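Local coordinates for protein ribokinase RBSK (Mycobacterium tuberculosis, PDB 3GO6) that probably phosphorylates D-ribose at its O-5 hydroxyl, using ATP and magnesium, to give D-ribose 5-phosphate, at residues D145-Q150 against L159-A164. Sequence-based numbering, arbitrary orientation.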
loop_
_atom_site.group_PDB
_atom_site.type_symbol
_atom_site.label_atom_id
_atom_site.label_comp_id
_atom_site.label_asym_id
_atom_site.label_seq_id
_atom_site.Cartn_x
_atom_site.Cartn_y
_atom_site.Cartn_z
ATOM N N ASP A 145 28.415 -21.706 -5.067
ATOM C CA ASP A 145 28.024 -23.053 -5.450
ATOM C C ASP A 145 26.689 -23.016 -6.209
ATOM O O ASP A 145 26.500 -23.736 -7.198
ATOM C CB ASP A 145 27.932 -23.908 -4.189
ATOM C CG ASP A 145 29.283 -24.040 -3.495
ATOM O OD1 ASP A 145 30.292 -24.204 -4.215
ATOM O OD2 ASP A 145 29.339 -23.951 -2.259
ATOM N N VAL A 146 25.781 -22.152 -5.747
ATOM C CA VAL A 146 24.471 -21.974 -6.396
ATOM C C VAL A 146 24.183 -20.481 -6.597
ATOM O O VAL A 146 24.257 -19.701 -5.643
ATOM C CB VAL A 146 23.326 -22.594 -5.549
ATOM C CG1 VAL A 146 21.952 -22.399 -6.231
ATOM C CG2 VAL A 146 23.572 -24.087 -5.276
ATOM N N LEU A 147 23.886 -20.095 -7.835
ATOM C CA LEU A 147 23.284 -18.790 -8.109
ATOM C C LEU A 147 21.758 -18.930 -8.070
ATOM O O LEU A 147 21.197 -19.789 -8.734
ATOM C CB LEU A 147 23.712 -18.230 -9.474
ATOM C CG LEU A 147 22.777 -17.135 -10.035
ATOM C CD1 LEU A 147 23.001 -15.780 -9.393
ATOM C CD2 LEU A 147 22.848 -17.034 -11.530
ATOM N N LEU A 148 21.089 -18.105 -7.268
ATOM C CA LEU A 148 19.637 -18.070 -7.295
ATOM C C LEU A 148 19.175 -16.672 -7.721
ATOM O O LEU A 148 19.595 -15.652 -7.141
ATOM C CB LEU A 148 19.076 -18.488 -5.921
ATOM C CG LEU A 148 17.571 -18.350 -5.688
ATOM C CD1 LEU A 148 16.771 -19.217 -6.662
ATOM C CD2 LEU A 148 17.215 -18.671 -4.238
ATOM N N THR A 149 18.318 -16.619 -8.735
ATOM C CA THR A 149 17.858 -15.343 -9.264
ATOM C C THR A 149 16.353 -15.383 -9.564
ATOM O O THR A 149 15.767 -16.467 -9.625
ATOM C CB THR A 149 18.716 -14.918 -10.502
ATOM O OG1 THR A 149 18.525 -13.529 -10.771
ATOM C CG2 THR A 149 18.362 -15.730 -11.732
ATOM N N GLN A 150 15.726 -14.211 -9.671
ATOM C CA GLN A 150 14.295 -14.086 -10.004
ATOM C C GLN A 150 14.161 -12.916 -10.961
ATOM O O GLN A 150 15.168 -12.337 -11.369
ATOM C CB GLN A 150 13.375 -13.859 -8.772
ATOM C CG GLN A 150 13.893 -14.461 -7.450
ATOM C CD GLN A 150 15.084 -13.665 -6.878
ATOM O OE1 GLN A 150 15.186 -12.457 -7.096
ATOM N NE2 GLN A 150 15.973 -14.343 -6.157
ATOM N N LEU A 159 20.360 -12.869 -16.529
ATOM C CA LEU A 159 21.080 -13.598 -17.583
ATOM C C LEU A 159 22.596 -13.453 -17.469
ATOM O O LEU A 159 23.315 -14.445 -17.541
ATOM C CB LEU A 159 20.613 -13.140 -18.978
ATOM C CG LEU A 159 21.285 -13.780 -20.207
ATOM C CD1 LEU A 159 21.044 -15.278 -20.227
ATOM C CD2 LEU A 159 20.769 -13.143 -21.499
ATOM N N ALA A 160 23.080 -12.228 -17.283
ATOM C CA ALA A 160 24.507 -11.997 -17.053
ATOM C C ALA A 160 25.031 -12.748 -15.837
ATOM O O ALA A 160 26.094 -13.352 -15.901
ATOM C CB ALA A 160 24.806 -10.522 -16.928
ATOM N N ALA A 161 24.287 -12.724 -14.724
ATOM C CA ALA A 161 24.686 -13.486 -13.540
ATOM C C ALA A 161 24.735 -14.977 -13.858
ATOM O O ALA A 161 25.666 -15.681 -13.445
ATOM C CB ALA A 161 23.728 -13.228 -12.385
ATOM N N ALA A 162 23.735 -15.455 -14.596
ATOM C CA ALA A 162 23.660 -16.884 -14.946
ATOM C C ALA A 162 24.861 -17.335 -15.781
ATOM O O ALA A 162 25.441 -18.393 -15.523
ATOM C CB ALA A 162 22.360 -17.195 -15.663
ATOM N N ARG A 163 25.234 -16.525 -16.771
ATOM C CA ARG A 163 26.379 -16.854 -17.643
ATOM C C ARG A 163 27.698 -16.876 -16.874
ATOM O O ARG A 163 28.522 -17.778 -17.083
ATOM C CB ARG A 163 26.463 -15.903 -18.833
ATOM C CG ARG A 163 25.437 -16.204 -19.902
ATOM C CD ARG A 163 25.284 -15.051 -20.876
ATOM N NE ARG A 163 24.453 -15.464 -21.999
ATOM C CZ ARG A 163 23.921 -14.641 -22.896
ATOM N NH1 ARG A 163 24.118 -13.330 -22.815
ATOM N NH2 ARG A 163 23.172 -15.140 -23.872
ATOM N N ALA A 164 27.889 -15.900 -15.982
ATOM C CA ALA A 164 29.057 -15.889 -15.082
ATOM C C ALA A 164 29.076 -17.112 -14.163
ATOM O O ALA A 164 30.077 -17.827 -14.088
ATOM C CB ALA A 164 29.085 -14.615 -14.272
#
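Leu147, on strand 146-149, meets Ala161 and Ala162 of helix 155-167 with the two methyls of its isopropyl end. Leu147 CD2 goes in deepest, pressing against the helix backbone itself, 3.5 Å from Ala162 CA and close to the peptide that joins Ala161 to Ala162. From there Leu147 CD2 also reaches the two alanine methyls, the nearer being Ala161 CB at 4.0 Å. The other branch stays beside Ala161 alone: Leu147 CD1 lies 4.0 Å from Ala161 CB, so the alanine methyl touches both arms of the leucine fork. What sends the fork across is the first torsion, which places CG anti to the backbone N (chi1 160°) and extends the side chain from the strand toward the helix. Small side chains on the helix let the leucine come this close; even so, the CA atoms of Leu147 and Ala162 stand 7.1 Å apart. Around this contact, Val141 packs on both Leu147 and Ala161, as does Val25 of the neighbouring strand 21-25, while Ala162 continues onto Val172 and onto Leu189 and Ile192 of helix 183-192. Strand 146-149, helix 155-167 and strand 171-175 form a beta-alpha-beta unit of the ribokinase-fold core, and the contact is part of the interface between the connecting helix and the central sheet. Because the side chains that meet are apolar and buried, with one methyl laid against the helix peptide, the hold between the two segments comes from dispersion and exclusion of water, without directional polar bonds.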